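Local structure of phosphatidylinositol-specific phospholipase C1 (Streptomyces antibioticus, 3H4X) at residues Glu87-Ala92 with Met111-Asp116; Phe204-Leu207 with Val211-Ala214; Pro233-Ala238 with Asp242-Tyr247. The protein belongs to the calcium-dependent phosphoinositide phospholipase C family and folds as a single chain around a curled, largely parallel barrel of strands with helices packed outside. All coordinates share one frame; numbering follows the deposited sequence.

How the contacts relate
Running from the N terminus, the three contacts follow in series, and none nests in or crosses another. Contact 1 closes 18 intervening residues by laying the loop after strand 73-74 on helix 104-117. Contacts 2 and 3 are much tighter, with three residues between the segments of each. In contact 2 the loop after strand 189-195 folds against the start of helix 209-222; in contact 3 the end of strand 232-236 meets the loop that follows it. These two are neighbours, centres about 13 Å apart, and touch where Val211 meets Tyr247 and Tyr213 and Ala214 meet Pro233. Contact 1 lies about 34 Å from contact 3, centre to centre, on the opposite side of the chain's centre.

Contact 1: Glu87-Ala92 with Met111-Asp116; sequences EGAANA and MRAWHD. With EOH (ethanol), chain F.
The flat peptide group joining Asn91 to Ala92 has the methyl of Ala113 squarely over one face: Ala113 CB stands 3.5 Å from Asn91 C, almost straight above it. Ala89 meets the same methyl from two residues earlier, CB to CB at 4.4 Å. The other flat group is the guanidinium of Arg112, which is engaged at its edges. Its CG lies trans to the backbone N and the chain then bends at chi2 (57°), which swings NE back over the helix to Asp116 one turn on; this salt bridge, Arg112 NE to Asp116 OD2, measures 3.2 Å. Beyond it Arg112 NH1 donates to the oxygen of an ethanol at 2.9 Å and also to the carbonyl of Lys152. No direct hydrogen bond joins the two segments. Instead a water takes the N-H of Ala92 (2.7 Å from N) and gives a proton to Ala113 O at 2.8 Å, bridging the loop to a helix carbonyl. Asp110, on the same helix, receives the backbone N-H groups of Glu87 and Ala89. The arrangement is that of a long connecting loop lying on an outer helix of the barrel, within the crossover from strand 58-64 to its parallel neighbour 124-130.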
loop_
_atom_site.group_PDB
_atom_site.type_symbol
_atom_site.label_atom_id
_atom_site.label_comp_id
_atom_site.label_asym_id
_atom_site.label_seq_id
_atom_site.Cartn_x
_atom_site.Cartn_y
_atom_site.Cartn_z
ATOM N N GLU A 87 16.678 7.855 4.776
ATOM C CA GLU A 87 17.795 8.425 5.545
ATOM C C GLU A 87 17.718 8.197 7.046
ATOM O O GLU A 87 18.713 8.381 7.746
ATOM C CB GLU A 87 17.884 9.943 5.397
ATOM C CG GLU A 87 17.678 10.565 4.058
ATOM C CD GLU A 87 17.504 12.073 4.212
ATOM O OE1 GLU A 87 16.398 12.584 3.941
ATOM O OE2 GLU A 87 18.460 12.749 4.659
ATOM N N GLY A 88 16.537 7.880 7.561
ATOM C CA GLY A 88 16.353 7.830 9.008
ATOM C C GLY A 88 16.499 9.196 9.662
ATOM O O GLY A 88 17.122 9.326 10.718
ATOM N N ALA A 89 15.932 10.220 9.034
ATOM C CA ALA A 89 15.975 11.573 9.583
ATOM C C ALA A 89 15.313 11.627 10.955
ATOM O O ALA A 89 14.244 11.057 11.156
ATOM C CB ALA A 89 15.295 12.548 8.638
ATOM N N ALA A 90 15.943 12.327 11.894
ATOM C CA ALA A 90 15.396 12.455 13.245
ATOM C C ALA A 90 14.257 13.470 13.297
ATOM O O ALA A 90 13.396 13.411 14.175
ATOM C CB ALA A 90 16.493 12.836 14.231
ATOM N N ASN A 91 14.261 14.408 12.357
ATOM C CA ASN A 91 13.240 15.445 12.294
ATOM C C ASN A 91 13.270 16.105 10.925
ATOM O O ASN A 91 14.147 15.813 10.114
ATOM C CB ASN A 91 13.458 16.479 13.398
ATOM C CG ASN A 91 14.849 17.072 13.367
ATOM O OD1 ASN A 91 15.267 17.633 12.358
ATOM N ND2 ASN A 91 15.575 16.945 14.470
ATOM N N ALA A 92 12.318 16.996 10.671
ATOM C CA ALA A 92 12.186 17.610 9.355
ATOM C C ALA A 92 13.431 18.397 8.944
ATOM O O ALA A 92 13.752 18.478 7.759
ATOM C CB ALA A 92 10.949 18.495 9.299
ATOM N N MET A 111 9.276 9.251 7.244
ATOM C CA MET A 111 7.841 9.511 7.170
ATOM C C MET A 111 7.353 10.344 8.351
ATOM O O MET A 111 6.578 11.280 8.183
ATOM C CB MET A 111 7.059 8.197 7.104
ATOM C CG MET A 111 7.230 7.444 5.800
ATOM S SD MET A 111 6.443 5.827 5.807
ATOM C CE MET A 111 4.723 6.260 6.017
ATOM N N ARG A 112 7.791 9.984 9.550
ATOM C CA ARG A 112 7.401 10.721 10.748
ATOM C C ARG A 112 7.909 12.161 10.705
ATOM O O ARG A 112 7.169 13.101 11.006
ATOM C CB ARG A 112 7.917 10.014 12.004
ATOM C CG ARG A 112 7.633 10.749 13.307
ATOM C CD ARG A 112 6.150 10.993 13.492
ATOM N NE ARG A 112 5.846 11.663 14.757
ATOM C CZ ARG A 112 5.622 11.034 15.906
ATOM N NH1 ARG A 112 5.674 9.710 15.963
ATOM N NH2 ARG A 112 5.348 11.729 17.006
ATOM N N ALA A 113 9.172 12.330 10.320
ATOM C CA ALA A 113 9.771 13.656 10.234
ATOM C C ALA A 113 9.005 14.521 9.239
ATOM O O ALA A 113 8.667 15.674 9.518
ATOM C CB ALA A 113 11.227 13.542 9.827
ATOM N N TRP A 114 8.718 13.947 8.078
ATOM C CA TRP A 114 8.002 14.652 7.030
ATOM C C TRP A 114 6.577 14.977 7.481
ATOM O O TRP A 114 6.078 16.083 7.267
ATOM C CB TRP A 114 8.001 13.805 5.756
ATOM C CG TRP A 114 7.263 14.415 4.625
ATOM C CD1 TRP A 114 7.763 15.259 3.675
ATOM C CD2 TRP A 114 5.882 14.227 4.309
ATOM N NE1 TRP A 114 6.774 15.612 2.792
ATOM C CE2 TRP A 114 5.609 14.991 3.158
ATOM C CE3 TRP A 114 4.848 13.486 4.888
ATOM C CZ2 TRP A 114 4.344 15.036 2.577
ATOM C CZ3 TRP A 114 3.596 13.530 4.308
ATOM C CH2 TRP A 114 3.355 14.297 3.165
ATOM N N HIS A 115 5.929 14.005 8.114
ATOM C CA HIS A 115 4.580 14.177 8.641
ATOM C C HIS A 115 4.496 15.361 9.601
ATOM O O HIS A 115 3.603 16.205 9.486
ATOM C CB HIS A 115 4.134 12.887 9.336
ATOM C CG HIS A 115 2.941 13.048 10.225
ATOM N ND1 HIS A 115 1.646 13.001 9.755
ATOM C CD2 HIS A 115 2.848 13.235 11.563
ATOM C CE1 HIS A 115 0.808 13.165 10.763
ATOM N NE2 HIS A 115 1.513 13.308 11.871
ATOM N N ASP A 116 5.416 15.414 10.555
ATOM C CA ASP A 116 5.408 16.495 11.536
ATOM C C ASP A 116 5.604 17.863 10.876
ATOM O O ASP A 116 5.119 18.876 11.381
ATOM C CB ASP A 116 6.460 16.251 12.618
ATOM C CG ASP A 116 6.099 15.094 13.537
ATOM O OD1 ASP A 116 4.904 14.730 13.612
ATOM O OD2 ASP A 116 7.013 14.551 14.190
HETATM C C1 EOH F . 5.189 7.563 18.174
HETATM C C2 EOH F . 4.703 6.354 18.967
HETATM O O EOH F . 4.336 8.678 18.327
HETATM O O HOH W 1 9.873 16.938 11.769
#

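Contact 2: Phe204-Leu207 with Val211-Ala214; sequences FDKL and VEYA
Leu207 and Val211 make the apolar half of this surface contact, with Leu207 CD2 4.2 Å from Val211 CG1. In Leu207, CG sits trans to the carbonyl carbon (chi1 -67°), and both branches face the valine, CD2 and CD1 lying almost equally near Val211 CG1. Val211 answers with CG1, while its CG2 is spent on the ring of Tyr247.

The polar half is built on water. Glu212 is stretched out, CG opposite the backbone N (chi1 -172°) and the rest of the chain straight, which carries its carboxylate beyond the helix surface to the level of Leu207 O. There Glu212 OE1 stays 4.0 Å from Leu207 O and 4.3 Å from Lys206 NZ, too far for a salt bridge. One water fills the middle, 2.6 Å from Lys206 NZ, whose N-H it accepts, and 2.7 Å from Glu212 OE1; Leu207 O is also near it. A second water lies 2.7 Å from Glu212 OE1. The lysine reaches this spot as an extended chain turned only at its last bond, and NZ has a direct partner in Phe134 O. The opposite charges probably still attract through the water. Glu212 also borders a bound acetyl group, together with Pro142 and His216.

Helix 209-222 is the crossover between parallel strands 189-195 and 232-236; at this end Glu212 leans on Pro142 of helix 142-153 and on Phe134, and Val211 reaches Leu252.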
loop_
_atom_site.group_PDB
_atom_site.type_symbol
_atom_site.label_atom_id
_atom_site.label_comp_id
_atom_site.label_asym_id
_atom_site.label_seq_id
_atom_site.Cartn_x
_atom_site.Cartn_y
_atom_site.Cartn_z
ATOM N N PHE A 204 8.314 -24.788 -0.600
ATOM C CA PHE A 204 7.692 -25.209 0.650
ATOM C C PHE A 204 6.338 -24.530 0.842
ATOM O O PHE A 204 5.977 -23.628 0.087
ATOM C CB PHE A 204 8.618 -24.920 1.833
ATOM C CG PHE A 204 9.845 -25.786 1.865
ATOM C CD1 PHE A 204 9.958 -26.817 2.783
ATOM C CD2 PHE A 204 10.881 -25.577 0.969
ATOM C CE1 PHE A 204 11.085 -27.617 2.813
ATOM C CE2 PHE A 204 12.010 -26.375 0.993
ATOM C CZ PHE A 204 12.112 -27.396 1.916
ATOM N N ASP A 205 5.593 -24.967 1.853
ATOM C CA ASP A 205 4.233 -24.478 2.063
ATOM C C ASP A 205 4.114 -23.467 3.202
ATOM O O ASP A 205 3.095 -23.416 3.893
ATOM C CB ASP A 205 3.273 -25.648 2.297
ATOM C CG ASP A 205 3.649 -26.475 3.511
ATOM O OD1 ASP A 205 4.669 -26.155 4.160
ATOM O OD2 ASP A 205 2.925 -27.449 3.816
ATOM N N LYS A 206 5.155 -22.664 3.392
ATOM C CA LYS A 206 5.120 -21.587 4.376
ATOM C C LYS A 206 3.967 -20.646 4.047
ATOM O O LYS A 206 3.764 -20.289 2.888
ATOM C CB LYS A 206 6.449 -20.828 4.376
ATOM C CG LYS A 206 6.471 -19.568 5.232
ATOM C CD LYS A 206 7.831 -18.883 5.158
ATOM C CE LYS A 206 7.776 -17.444 5.662
ATOM N NZ LYS A 206 7.427 -17.341 7.107
ATOM N N LEU A 207 3.202 -20.255 5.064
ATOM C CA LEU A 207 2.079 -19.344 4.854
ATOM C C LEU A 207 2.552 -18.067 4.180
ATOM O O LEU A 207 3.604 -17.531 4.520
ATOM C CB LEU A 207 1.399 -18.998 6.180
ATOM C CG LEU A 207 0.667 -20.131 6.897
ATOM C CD1 LEU A 207 -0.099 -19.585 8.090
ATOM C CD2 LEU A 207 -0.270 -20.839 5.940
ATOM N N VAL A 211 -2.390 -14.544 3.990
ATOM C CA VAL A 211 -3.021 -15.403 4.978
ATOM C C VAL A 211 -2.453 -15.152 6.371
ATOM O O VAL A 211 -3.184 -15.149 7.354
ATOM C CB VAL A 211 -2.868 -16.896 4.595
ATOM C CG1 VAL A 211 -3.227 -17.810 5.767
ATOM C CG2 VAL A 211 -3.708 -17.212 3.366
ATOM N N GLU A 212 -1.146 -14.931 6.457
ATOM C CA GLU A 212 -0.522 -14.717 7.751
ATOM C C GLU A 212 -1.026 -13.431 8.403
ATOM O O GLU A 212 -1.382 -13.423 9.581
ATOM C CB GLU A 212 1.000 -14.699 7.631
ATOM C CG GLU A 212 1.695 -14.670 8.971
ATOM C CD GLU A 212 3.181 -14.950 8.881
ATOM O OE1 GLU A 212 3.670 -15.268 7.778
ATOM O OE2 GLU A 212 3.857 -14.856 9.925
ATOM N N TYR A 213 -1.054 -12.337 7.648
ATOM C CA TYR A 213 -1.480 -11.081 8.250
ATOM C C TYR A 213 -2.994 -11.017 8.486
ATOM O O TYR A 213 -3.448 -10.526 9.517
ATOM C CB TYR A 213 -0.971 -9.864 7.470
ATOM C CG TYR A 213 -1.046 -8.598 8.294
ATOM C CD1 TYR A 213 0.002 -8.218 9.127
ATOM C CD2 TYR A 213 -2.184 -7.807 8.277
ATOM C CE1 TYR A 213 -0.076 -7.067 9.902
ATOM C CE2 TYR A 213 -2.271 -6.662 9.040
ATOM C CZ TYR A 213 -1.221 -6.296 9.851
ATOM O OH TYR A 213 -1.338 -5.153 10.605
ATOM N N ALA A 214 -3.777 -11.541 7.549
ATOM C CA ALA A 214 -5.219 -11.602 7.751
ATOM C C ALA A 214 -5.561 -12.458 8.971
ATOM O O ALA A 214 -6.456 -12.119 9.744
ATOM C CB ALA A 214 -5.923 -12.128 6.514
HETATM O O HOH W 2 4.846 -17.536 7.045
HETATM O O HOH W 3 4.637 -14.625 5.286
#

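Contact 3: Pro233-Ala238 with Asp242-Tyr247; sequences PAVHGA and DPRERY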
loop_
_atom_site.group_PDB
_atom_site.type_symbol
_atom_site.label_atom_id
_atom_site.label_comp_id
_atom_site.label_asym_id
_atom_site.label_seq_id
_atom_site.Cartn_x
_atom_site.Cartn_y
_atom_site.Cartn_z
ATOM N N PRO A 233 -4.211 -6.069 4.768
ATOM C CA PRO A 233 -3.715 -7.056 3.819
ATOM C C PRO A 233 -4.572 -7.009 2.559
ATOM O O PRO A 233 -5.795 -6.854 2.640
ATOM C CB PRO A 233 -3.919 -8.380 4.557
ATOM C CG PRO A 233 -5.076 -8.124 5.449
ATOM C CD PRO A 233 -4.949 -6.688 5.883
ATOM N N ALA A 234 -3.929 -7.128 1.404
ATOM C CA ALA A 234 -4.627 -7.094 0.134
ATOM C C ALA A 234 -4.624 -8.465 -0.528
ATOM O O ALA A 234 -3.716 -9.274 -0.312
ATOM C CB ALA A 234 -3.980 -6.075 -0.789
ATOM N N VAL A 235 -5.646 -8.720 -1.338
ATOM C CA VAL A 235 -5.676 -9.904 -2.188
ATOM C C VAL A 235 -4.986 -9.542 -3.498
ATOM O O VAL A 235 -5.477 -8.720 -4.273
ATOM C CB VAL A 235 -7.104 -10.394 -2.451
ATOM C CG1 VAL A 235 -7.067 -11.746 -3.151
ATOM C CG2 VAL A 235 -7.877 -10.478 -1.143
ATOM N N HIS A 236 -3.837 -10.159 -3.728
ATOM C CA HIS A 236 -2.953 -9.784 -4.819
ATOM C C HIS A 236 -3.129 -10.741 -5.986
ATOM O O HIS A 236 -3.069 -11.959 -5.814
ATOM C CB HIS A 236 -1.519 -9.806 -4.293
ATOM C CG HIS A 236 -0.469 -9.488 -5.311
ATOM N ND1 HIS A 236 -0.470 -8.341 -6.075
ATOM C CD2 HIS A 236 0.659 -10.158 -5.637
ATOM C CE1 HIS A 236 0.602 -8.333 -6.850
ATOM N NE2 HIS A 236 1.301 -9.427 -6.604
ATOM N N GLY A 237 -3.374 -10.175 -7.162
ATOM C CA GLY A 237 -3.612 -10.954 -8.371
ATOM C C GLY A 237 -5.045 -10.766 -8.826
ATOM O O GLY A 237 -5.978 -11.221 -8.161
ATOM N N ALA A 238 -5.225 -10.074 -9.946
ATOM C CA ALA A 238 -6.554 -9.782 -10.467
ATOM C C ALA A 238 -7.296 -11.075 -10.763
ATOM O O ALA A 238 -6.747 -11.987 -11.388
ATOM C CB ALA A 238 -6.448 -8.940 -11.720
ATOM N N ASP A 242 -15.474 -12.906 -6.450
ATOM C CA ASP A 242 -14.903 -12.459 -5.189
ATOM C C ASP A 242 -13.557 -13.154 -5.037
ATOM O O ASP A 242 -13.508 -14.363 -4.822
ATOM C CB ASP A 242 -15.831 -12.826 -4.029
ATOM C CG ASP A 242 -15.336 -12.310 -2.696
ATOM O OD1 ASP A 242 -14.122 -12.045 -2.561
ATOM O OD2 ASP A 242 -16.165 -12.173 -1.774
ATOM N N PRO A 243 -12.452 -12.401 -5.171
ATOM C CA PRO A 243 -11.141 -13.045 -5.149
ATOM C C PRO A 243 -10.848 -13.759 -3.837
ATOM O O PRO A 243 -9.975 -14.622 -3.788
ATOM C CB PRO A 243 -10.176 -11.872 -5.345
ATOM C CG PRO A 243 -10.982 -10.830 -6.046
ATOM C CD PRO A 243 -12.355 -10.959 -5.464
ATOM N N ARG A 244 -11.564 -13.396 -2.780
ATOM C CA ARG A 244 -11.309 -13.979 -1.470
ATOM C C ARG A 244 -11.753 -15.436 -1.384
ATOM O O ARG A 244 -11.406 -16.141 -0.439
ATOM C CB ARG A 244 -11.963 -13.131 -0.380
ATOM C CG ARG A 244 -11.360 -11.729 -0.307
ATOM C CD ARG A 244 -12.218 -10.734 0.458
ATOM N NE ARG A 244 -13.564 -10.624 -0.093
ATOM C CZ ARG A 244 -14.477 -9.767 0.346
ATOM N NH1 ARG A 244 -14.177 -8.919 1.324
ATOM N NH2 ARG A 244 -15.690 -9.765 -0.188
ATOM N N GLU A 245 -12.505 -15.892 -2.382
ATOM C CA GLU A 245 -12.904 -17.293 -2.438
ATOM C C GLU A 245 -11.691 -18.207 -2.632
ATOM O O GLU A 245 -11.804 -19.419 -2.468
ATOM C CB GLU A 245 -13.948 -17.519 -3.533
ATOM C CG GLU A 245 -15.249 -16.744 -3.336
ATOM C CD GLU A 245 -16.124 -17.282 -2.212
ATOM O OE1 GLU A 245 -15.775 -18.312 -1.596
ATOM O OE2 GLU A 245 -17.180 -16.665 -1.943
ATOM N N ARG A 246 -10.532 -17.630 -2.959
ATOM C CA ARG A 246 -9.296 -18.403 -3.072
ATOM C C ARG A 246 -8.819 -18.915 -1.718
ATOM O O ARG A 246 -8.035 -19.854 -1.664
ATOM C CB ARG A 246 -8.180 -17.563 -3.701
ATOM C CG ARG A 246 -7.563 -16.540 -2.753
ATOM C CD ARG A 246 -6.423 -15.771 -3.401
ATOM N NE ARG A 246 -6.863 -15.048 -4.589
ATOM C CZ ARG A 246 -6.093 -14.213 -5.278
ATOM N NH1 ARG A 246 -4.840 -14.004 -4.898
ATOM N NH2 ARG A 246 -6.578 -13.596 -6.346
ATOM N N TYR A 247 -9.264 -18.286 -0.635
ATOM C CA TYR A 247 -8.872 -18.709 0.707
ATOM C C TYR A 247 -9.861 -19.744 1.216
ATOM O O TYR A 247 -11.057 -19.473 1.305
ATOM C CB TYR A 247 -8.803 -17.508 1.657
ATOM C CG TYR A 247 -7.915 -16.403 1.136
ATOM C CD1 TYR A 247 -6.545 -16.593 1.006
ATOM C CD2 TYR A 247 -8.445 -15.181 0.747
ATOM C CE1 TYR A 247 -5.726 -15.591 0.512
ATOM C CE2 TYR A 247 -7.635 -14.174 0.254
ATOM C CZ TYR A 247 -6.279 -14.384 0.136
ATOM O OH TYR A 247 -5.479 -13.375 -0.354
#
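Arg246 reaches back from the 3-10 turn and grips the end of the strand with two N-H groups: NH1 donates to His236 O at 2.9 Å (161° at the hydrogen) and NH2 to Gly237 O at 3.0 Å (145°). Both acceptors lie in the guanidinium plane, although NH1 stands well above the plane of the His236 carbonyl. The third donor, NE, makes a weak bond to Pro243 O, which also takes the backbone N-H of Arg246. Held flat in this way, the guanidinium offers one face to Val235, whose CG1 sits over its centre, 3.4 Å from Arg246 CZ.

Arg246 can fold over because its CG lies between the backbone N and the carbonyl carbon (chi1 76°); that same CG rests on a face of the Tyr247 ring. Val235 CG2 comes to this ring at its edge, 4.0 Å from Tyr247 CE2, and Val235 CG1 also packs on Pro243 CB at 3.8 Å. The Tyr247 hydroxyl has its polar partner in Asp210.

Arg244 turns its charge the other way, side-on against Asp242. Arg244 NE meets Asp242 OD1 at 2.9 Å on the syn side and NH2 meets OD2, while the backbone N of Arg244 closes an Asx turn on the same OD1. Asp171 and Phe256 O take up NH1, and Tyr281 shares NH2. Asp242 and Glu245, with Gly241, border a bound acetyl group.

Strand 232-236 runs between parallel neighbours 189-195 and 258-262; the turn folds over its end, with Pro243 on Trp275 and Tyr276 of helix 274-278 and Tyr247 stacked on Phe256.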